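Local coordinates for protein glycoside hydrolase family 43 (Halothermothrix orenii, PDB 4QQS) that acts as a thermostable glycosidase with alpha-L-arabinofuranosidase activity, probably cleaving arabinose side groups from plant polysaccharides such as xylan, at residues 81-86 and 104-109; 207-212 and 220-225. One frame throughout, in Å; residues are numbered along the deposited sequence.

Interaction 1: residues 81-86 and 104-109; sequences NKFYMT and KSPLGP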
ATOM      1  N   ASN A  81     -17.888  10.631   5.800  1.00 14.99           N
ATOM      2  CA  ASN A  81     -18.152  11.699   4.849  1.00 14.98           C
ATOM      3  C   ASN A  81     -16.976  12.651   4.653  1.00 14.79           C
ATOM      4  O   ASN A  81     -17.176  13.801   4.282  1.00 15.97           O
ATOM      5  CB  ASN A  81     -19.414  12.477   5.237  1.00 16.30           C
ATOM      6  CG  ASN A  81     -20.101  13.086   4.042  1.00 17.72           C
ATOM      7  OD1 ASN A  81     -20.052  12.535   2.939  1.00 19.00           O
ATOM      8  ND2 ASN A  81     -20.751  14.227   4.248  1.00 18.79           N
ATOM      9  N   LYS A  82     -15.756  12.173   4.888  1.00 14.24           N
ATOM     10  CA  LYS A  82     -14.573  12.935   4.492  1.00 14.69           C
ATOM     11  C   LYS A  82     -13.435  11.992   4.163  1.00 12.27           C
ATOM     12  O   LYS A  82     -13.586  10.781   4.256  1.00 12.89           O
ATOM     13  CB  LYS A  82     -14.162  13.978   5.532  1.00 18.01           C
ATOM     14  CG  LYS A  82     -13.556  13.471   6.808  1.00 21.16           C
ATOM     15  CD  LYS A  82     -13.220  14.686   7.675  1.00 23.72           C
ATOM     16  CE  LYS A  82     -12.431  14.340   8.912  1.00 25.66           C
ATOM     17  NZ  LYS A  82     -12.036  15.560   9.670  1.00 26.85           N
ATOM     18  N   PHE A  83     -12.311  12.568   3.741  1.00 10.99           N
ATOM     19  CA  PHE A  83     -11.149  11.785   3.351  1.00 10.56           C
ATOM     20  C   PHE A  83     -10.114  11.796   4.450  1.00  9.98           C
ATOM     21  O   PHE A  83      -9.782  12.846   4.982  1.00 10.89           O
ATOM     22  CB  PHE A  83     -10.562  12.310   2.041  1.00 10.85           C
ATOM     23  CG  PHE A  83     -11.545  12.285   0.915  1.00 11.91           C
ATOM     24  CD1 PHE A  83     -12.426  13.336   0.720  1.00 13.14           C
ATOM     25  CD2 PHE A  83     -11.645  11.179   0.094  1.00 13.19           C
ATOM     26  CE1 PHE A  83     -13.364  13.289  -0.290  1.00 14.57           C
ATOM     27  CE2 PHE A  83     -12.580  11.136  -0.924  1.00 14.70           C
ATOM     28  CZ  PHE A  83     -13.433  12.191  -1.109  1.00 15.54           C
ATOM     29  N   TYR A  84      -9.618  10.614   4.795  1.00  8.93           N
ATOM     30  CA  TYR A  84      -8.552  10.456   5.776  1.00  8.33           C
ATOM     31  C   TYR A  84      -7.343   9.844   5.093  1.00  8.47           C
ATOM     32  O   TYR A  84      -7.456   8.838   4.407  1.00  9.64           O
ATOM     33  CB  TYR A  84      -8.972   9.548   6.928  1.00  9.37           C
ATOM     34  CG  TYR A  84      -9.985  10.151   7.862  1.00 10.88           C
ATOM     35  CD1 TYR A  84     -11.334  10.068   7.597  1.00 12.39           C
ATOM     36  CD2 TYR A  84      -9.586  10.784   9.031  1.00 12.96           C
ATOM     37  CE1 TYR A  84     -12.264  10.594   8.456  1.00 14.85           C
ATOM     38  CE2 TYR A  84     -10.516  11.327   9.899  1.00 15.20           C
ATOM     39  CZ  TYR A  84     -11.856  11.225   9.604  1.00 16.53           C
ATOM     40  OH  TYR A  84     -12.809  11.743  10.453  1.00 19.14           O
ATOM     41  N   MET A  85      -6.185  10.463   5.311  1.00  8.17           N
ATOM     42  CA  MET A  85      -4.922   9.983   4.792  1.00  7.65           C
ATOM     43  C   MET A  85      -4.028   9.529   5.935  1.00  7.52           C
ATOM     44  O   MET A  85      -3.809  10.266   6.886  1.00  8.20           O
ATOM     45  CB  MET A  85      -4.192  11.082   4.026  1.00  8.06           C
ATOM     46  CG  MET A  85      -2.860  10.622   3.425  1.00  8.63           C
ATOM     47  SD  MET A  85      -1.920  11.915   2.594  1.00  9.17           S
ATOM     48  CE  MET A  85      -2.898  12.179   1.119  1.00 10.12           C
ATOM     49  N   THR A  86      -3.509   8.315   5.831  1.00  7.25           N
ATOM     50  CA  THR A  86      -2.401   7.890   6.662  1.00  7.09           C
ATOM     51  C   THR A  86      -1.128   7.963   5.841  1.00  6.61           C
ATOM     52  O   THR A  86      -1.151   7.839   4.615  1.00  6.84           O
ATOM     53  CB  THR A  86      -2.585   6.445   7.183  1.00  7.91           C
ATOM     54  OG1 THR A  86      -2.881   5.571   6.089  1.00  8.59           O
ATOM     55  CG2 THR A  86      -3.700   6.365   8.211  1.00  8.32           C
ATOM     56  N   LYS A 104     -11.603  17.590   3.021  1.00 12.49           N
ATOM     57  CA  LYS A 104     -12.954  17.507   2.484  1.00 14.53           C
ATOM     58  C   LYS A 104     -12.953  17.100   1.008  1.00 14.30           C
ATOM     59  O   LYS A 104     -13.993  16.729   0.467  1.00 16.89           O
ATOM     60  CB  LYS A 104     -13.683  18.832   2.697  1.00 17.60           C
ATOM     61  CG  LYS A 104     -14.005  19.097   4.167  1.00 21.16           C
ATOM     62  CD  LYS A 104     -15.046  18.104   4.697  1.00 24.14           C
ATOM     63  CE  LYS A 104     -15.470  18.389   6.133  1.00 25.83           C
ATOM     64  NZ  LYS A 104     -16.461  17.381   6.621  1.00 26.77           N
ATOM     65  N   SER A 105     -11.794  17.170   0.362  1.00 12.73           N
ATOM     66  CA  SER A 105     -11.656  16.863  -1.063  1.00 12.97           C
ATOM     67  C   SER A 105     -10.545  15.845  -1.297  1.00 11.49           C
ATOM     68  O   SER A 105      -9.529  15.886  -0.608  1.00 11.90           O
ATOM     69  CB  SER A 105     -11.295  18.138  -1.824  1.00 15.15           C
ATOM     70  OG  SER A 105     -10.737  17.829  -3.096  1.00 16.83           O
ATOM     71  N   PRO A 106     -10.715  14.951  -2.286  1.00 11.16           N
ATOM     72  CA  PRO A 106      -9.647  13.975  -2.542  1.00 10.95           C
ATOM     73  C   PRO A 106      -8.349  14.606  -3.034  1.00 10.64           C
ATOM     74  O   PRO A 106      -7.296  13.998  -2.908  1.00 10.71           O
ATOM     75  CB  PRO A 106     -10.250  13.066  -3.617  1.00 12.21           C
ATOM     76  CG  PRO A 106     -11.289  13.901  -4.272  1.00 13.04           C
ATOM     77  CD  PRO A 106     -11.867  14.743  -3.179  1.00 12.24           C
ATOM     78  N   LEU A 107      -8.407  15.808  -3.597  1.00 10.21           N
ATOM     79  CA  LEU A 107      -7.195  16.472  -4.082  1.00 10.76           C
ATOM     80  C   LEU A 107      -6.512  17.327  -3.024  1.00 11.11           C
ATOM     81  O   LEU A 107      -5.472  17.933  -3.293  1.00 12.15           O
ATOM     82  CB  LEU A 107      -7.512  17.321  -5.313  1.00 11.10           C
ATOM     83  CG  LEU A 107      -8.049  16.533  -6.508  1.00 11.67           C
ATOM     84  CD1 LEU A 107      -8.384  17.488  -7.635  1.00 13.16           C
ATOM     85  CD2 LEU A 107      -7.059  15.461  -6.987  1.00 12.04           C
ATOM     86  N   GLY A 108      -7.083  17.374  -1.824  1.00 11.43           N
ATOM     87  CA  GLY A 108      -6.484  18.121  -0.739  1.00 11.61           C
ATOM     88  C   GLY A 108      -6.923  19.574  -0.707  1.00 13.09           C
ATOM     89  O   GLY A 108      -7.863  19.961  -1.403  1.00 15.34           O
ATOM     90  N   PRO A 109      -6.250  20.397   0.104  1.00 12.64           N
ATOM     91  CA  PRO A 109      -5.105  20.023   0.933  1.00 11.71           C
ATOM     92  C   PRO A 109      -5.506  19.181   2.134  1.00 11.00           C
ATOM     93  O   PRO A 109      -6.491  19.470   2.808  1.00 12.71           O
ATOM     94  CB  PRO A 109      -4.549  21.372   1.389  1.00 12.38           C
ATOM     95  CG  PRO A 109      -5.727  22.278   1.396  1.00 13.74           C
ATOM     96  CD  PRO A 109      -6.586  21.824   0.256  1.00 14.03           C
TER
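The ring of F83 lies against P106 and the backbone just before it. The torsion about CA-CB sets CG beside the backbone N and anti to the carbonyl carbon (chi1 -59°), which sends the ring out to the loop 104-109. P106 CB sits 4.3 Å from the centroid of the F83 ring, over one face, in a CH-pi contact. P106 CD is closer to the rim, 3.6 Å from both CE1 and CZ of F83. P106 N also lies over this face, offset toward the rim. At the ring edge K104 O lies in plane, 3.6 Å from F83 CE1. No hydrogen bond crosses between the segments.

Two bonds within the loop shape it. S105 to G108 form a type I turn, with G108 N bonded to S105 O at 3.1 Å. S105 OG accepts from L107 N, also at 3.1 Å, an ST turn.

The two lysines extend the contact beyond the ring. Two bends (chi1 -70°, chi2 -67°) turn the K104 chain toward strand 82-90, leaving K104 NZ 4.2 Å from K82 CB. The like-charged K82 NZ and K104 NZ stay 5.7 Å apart, and K82 NZ is hydrogen-bonded to S102 OG.

Strands 72-79, 82-90, 96-103 and 111-112 form one antiparallel sheet, consistent with a blade of the five-bladed propeller. The loop leads from strand 96-103 to strand 111-112. H23 meets the F83 ring edge-to-face, and F78 and F110 also touch F83. P106 packs on Y28 of strand 26-32, and its O is hydrogen-bonded to Y30 OH, which ties the loop to the neighbouring sheet.

Interaction 2: residues 207-212 and 220-225; sequences YMMYSA and YSIGYA
Y210 and Y224 bury the most surface here, followed by S211. The Y210 ring folds back over the partner strand. CG stands between the backbone N and the carbonyl carbon (chi1 67°), and the ring covers G223, whose CA lies over one face. Y210 CD1 is 3.5 Å from G223 O, and CE1 is 3.6 Å from Y224 N. G223 has no side chain, and the Y210 ring lies directly on its backbone. Y210 OH is hydrogen-bonded to E185.

Y224 is on the other face of the sheet. Its CB rests 3.3 Å from M208 O. Its ring lies beside that of Y207 and points the same way, with Y224 CE1 3.7 Å from Y207 CD2 and the planes at 46°. Y224 OH bonds to the backbone N of L299.

The two segments form an antiparallel beta hairpin of the five-bladed propeller. M208 with A225, Y210 with G223 and A212 with S221 are the hydrogen-bonded pairs. Each has two backbone bonds; the longest, S221 N to A212 O, is 3.3 Å.

S211 sits near the loop end of the hairpin. S211 CB is 3.6 Å from Y220 CZ. S211 OG is hydrogen-bonded to the backbone N of H256, a sodium ligand. Y220 OH bonds to E195, the predicted proton donor.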
ATOM      1  N   TYR A 207      -8.602 -11.140   3.127  1.00  7.16           N
ATOM      2  CA  TYR A 207      -7.407 -11.424   2.341  1.00  6.88           C
ATOM      3  C   TYR A 207      -6.465 -10.239   2.449  1.00  6.62           C
ATOM      4  O   TYR A 207      -6.817  -9.129   2.069  1.00  8.27           O
ATOM      5  CB  TYR A 207      -7.787 -11.649   0.870  1.00  7.60           C
ATOM      6  CG  TYR A 207      -8.627 -12.879   0.690  1.00  8.08           C
ATOM      7  CD1 TYR A 207      -9.998 -12.873   0.957  1.00  9.02           C
ATOM      8  CD2 TYR A 207      -8.047 -14.072   0.317  1.00  9.69           C
ATOM      9  CE1 TYR A 207     -10.754 -14.018   0.846  1.00 10.43           C
ATOM     10  CE2 TYR A 207      -8.811 -15.230   0.184  1.00 11.13           C
ATOM     11  CZ  TYR A 207     -10.158 -15.189   0.448  1.00 11.34           C
ATOM     12  OH  TYR A 207     -10.926 -16.323   0.345  1.00 13.88           O
ATOM     13  N   MET A 208      -5.271 -10.478   2.974  1.00  6.21           N
ATOM     14  CA  MET A 208      -4.257  -9.443   3.122  1.00  6.11           C
ATOM     15  C   MET A 208      -3.189  -9.683   2.074  1.00  5.90           C
ATOM     16  O   MET A 208      -2.447 -10.664   2.143  1.00  6.34           O
ATOM     17  CB  MET A 208      -3.589  -9.516   4.498  1.00  6.31           C
ATOM     18  CG  MET A 208      -2.537  -8.410   4.690  1.00  7.16           C
ATOM     19  SD  MET A 208      -1.410  -8.694   6.036  1.00  8.59           S
ATOM     20  CE  MET A 208      -2.599  -8.703   7.368  1.00  9.80           C
ATOM     21  N   MET A 209      -3.130  -8.798   1.097  1.00  5.93           N
ATOM     22  CA  MET A 209      -2.023  -8.758   0.164  1.00  6.16           C
ATOM     23  C   MET A 209      -0.857  -8.034   0.841  1.00  5.92           C
ATOM     24  O   MET A 209      -1.068  -7.124   1.648  1.00  6.65           O
ATOM     25  CB  MET A 209      -2.467  -8.043  -1.111  1.00  6.45           C
ATOM     26  CG  MET A 209      -3.593  -8.771  -1.792  1.00  8.34           C
ATOM     27  SD  MET A 209      -4.343  -7.903  -3.161  1.00  9.09           S
ATOM     28  CE  MET A 209      -3.101  -8.287  -4.402  1.00 10.98           C
ATOM     29  N   TYR A 210       0.367  -8.422   0.500  1.00  5.78           N
ATOM     30  CA  TYR A 210       1.543  -7.820   1.121  1.00  6.07           C
ATOM     31  C   TYR A 210       2.727  -8.097   0.206  1.00  5.51           C
ATOM     32  O   TYR A 210       2.657  -8.943  -0.688  1.00  6.32           O
ATOM     33  CB  TYR A 210       1.791  -8.381   2.540  1.00  5.95           C
ATOM     34  CG  TYR A 210       2.191  -9.831   2.519  1.00  5.89           C
ATOM     35  CD1 TYR A 210       1.251 -10.847   2.489  1.00  6.33           C
ATOM     36  CD2 TYR A 210       3.532 -10.196   2.479  1.00  6.19           C
ATOM     37  CE1 TYR A 210       1.635 -12.170   2.418  1.00  6.50           C
ATOM     38  CE2 TYR A 210       3.915 -11.518   2.401  1.00  7.01           C
ATOM     39  CZ  TYR A 210       2.966 -12.506   2.380  1.00  6.64           C
ATOM     40  OH  TYR A 210       3.300 -13.844   2.327  1.00  7.39           O
ATOM     41  N   SER A 211       3.823  -7.392   0.464  1.00  5.53           N
ATOM     42  CA  SER A 211       5.045  -7.546  -0.307  1.00  5.89           C
ATOM     43  C   SER A 211       6.182  -8.079   0.551  1.00  5.76           C
ATOM     44  O   SER A 211       6.243  -7.824   1.766  1.00  6.34           O
ATOM     45  CB  SER A 211       5.453  -6.201  -0.902  1.00  6.88           C
ATOM     46  OG  SER A 211       4.448  -5.723  -1.787  1.00  7.85           O
ATOM     47  N   ALA A 212       7.088  -8.819  -0.078  1.00  6.03           N
ATOM     48  CA  ALA A 212       8.252  -9.358   0.611  1.00  6.10           C
ATOM     49  C   ALA A 212       9.481  -9.243  -0.284  1.00  6.41           C
ATOM     50  O   ALA A 212       9.366  -8.971  -1.480  1.00  7.22           O
ATOM     51  CB  ALA A 212       8.024 -10.822   1.017  1.00  6.60           C
ATOM     52  N   TYR A 220      11.413  -8.444  -5.295  1.00  7.78           N
ATOM     53  CA  TYR A 220      10.268  -7.852  -4.609  1.00  7.42           C
ATOM     54  C   TYR A 220       9.019  -8.425  -5.267  1.00  7.06           C
ATOM     55  O   TYR A 220       8.941  -8.507  -6.491  1.00  7.71           O
ATOM     56  CB  TYR A 220      10.297  -6.341  -4.711  1.00  7.48           C
ATOM     57  CG  TYR A 220       9.516  -5.586  -3.663  1.00  7.15           C
ATOM     58  CD1 TYR A 220       9.793  -5.746  -2.318  1.00  7.79           C
ATOM     59  CD2 TYR A 220       8.545  -4.668  -4.022  1.00  7.79           C
ATOM     60  CE1 TYR A 220       9.129  -4.995  -1.352  1.00  8.08           C
ATOM     61  CE2 TYR A 220       7.875  -3.912  -3.076  1.00  8.20           C
ATOM     62  CZ  TYR A 220       8.177  -4.068  -1.747  1.00  8.67           C
ATOM     63  OH  TYR A 220       7.505  -3.273  -0.840  1.00  9.86           O
ATOM     64  N   SER A 221       8.057  -8.871  -4.464  1.00  6.67           N
ATOM     65  CA  SER A 221       6.897  -9.562  -5.009  1.00  6.21           C
ATOM     66  C   SER A 221       5.775  -9.588  -3.984  1.00  6.08           C
ATOM     67  O   SER A 221       5.993  -9.294  -2.798  1.00  6.69           O
ATOM     68  CB  SER A 221       7.273 -10.966  -5.485  1.00  7.61           C
ATOM     69  OG  SER A 221       8.248 -11.578  -4.656  1.00  8.87           O
ATOM     70  N   ILE A 222       4.584  -9.929  -4.460  1.00  6.03           N
ATOM     71  CA  ILE A 222       3.353  -9.843  -3.689  1.00  6.22           C
ATOM     72  C   ILE A 222       2.786 -11.220  -3.407  1.00  6.14           C
ATOM     73  O   ILE A 222       2.658 -12.053  -4.316  1.00  6.99           O
ATOM     74  CB  ILE A 222       2.306  -8.998  -4.451  1.00  6.82           C
ATOM     75  CG1 ILE A 222       2.821  -7.562  -4.581  1.00  9.27           C
ATOM     76  CG2 ILE A 222       0.949  -9.047  -3.765  1.00  7.45           C
ATOM     77  CD1 ILE A 222       2.076  -6.717  -5.585  1.00 10.07           C
ATOM     78  N   GLY A 223       2.437 -11.442  -2.140  1.00  6.13           N
ATOM     79  CA  GLY A 223       1.722 -12.624  -1.712  1.00  6.07           C
ATOM     80  C   GLY A 223       0.453 -12.229  -0.984  1.00  5.60           C
ATOM     81  O   GLY A 223       0.154 -11.045  -0.830  1.00  6.03           O
ATOM     82  N   TYR A 224      -0.273 -13.225  -0.481  1.00  5.69           N
ATOM     83  CA  TYR A 224      -1.379 -12.928   0.417  1.00  5.86           C
ATOM     84  C   TYR A 224      -1.503 -13.939   1.538  1.00  5.79           C
ATOM     85  O   TYR A 224      -0.933 -15.040   1.488  1.00  6.02           O
ATOM     86  CB  TYR A 224      -2.719 -12.777  -0.331  1.00  6.29           C
ATOM     87  CG  TYR A 224      -3.362 -14.063  -0.796  1.00  6.63           C
ATOM     88  CD1 TYR A 224      -4.333 -14.694  -0.046  1.00  7.59           C
ATOM     89  CD2 TYR A 224      -3.002 -14.634  -2.005  1.00  7.23           C
ATOM     90  CE1 TYR A 224      -4.937 -15.853  -0.495  1.00  8.33           C
ATOM     91  CE2 TYR A 224      -3.605 -15.784  -2.464  1.00  7.97           C
ATOM     92  CZ  TYR A 224      -4.562 -16.395  -1.700  1.00  8.62           C
ATOM     93  OH  TYR A 224      -5.175 -17.525  -2.184  1.00 10.68           O
ATOM     94  N   ALA A 225      -2.287 -13.536   2.532  1.00  6.25           N
ATOM     95  CA  ALA A 225      -2.700 -14.379   3.633  1.00  5.80           C
ATOM     96  C   ALA A 225      -4.200 -14.250   3.803  1.00  6.21           C
ATOM     97  O   ALA A 225      -4.795 -13.266   3.365  1.00  6.75           O
ATOM     98  CB  ALA A 225      -1.987 -13.984   4.919  1.00  6.43           C
TER

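Interaction 1 is a surface contact and interaction 2 a buried one. They lie on opposite sides of the chain's centre, with centres 27 Å apart, and share no strand. The segments 81-86 and 104-109 join a strand to a loop of the same sheet, through ring-to-proline packing and no cross-segment hydrogen bond. The segments 207-212 and 220-225 are neighbouring strands, joined by six backbone hydrogen bonds with aromatic packing on both faces. Lysines border the first contact, while tyrosine and serine hydroxyls in the second find partners inside the fold. Interaction 2 reaches the predicted proton donor E195 through Y220; interaction 1 lies away from the annotated sites.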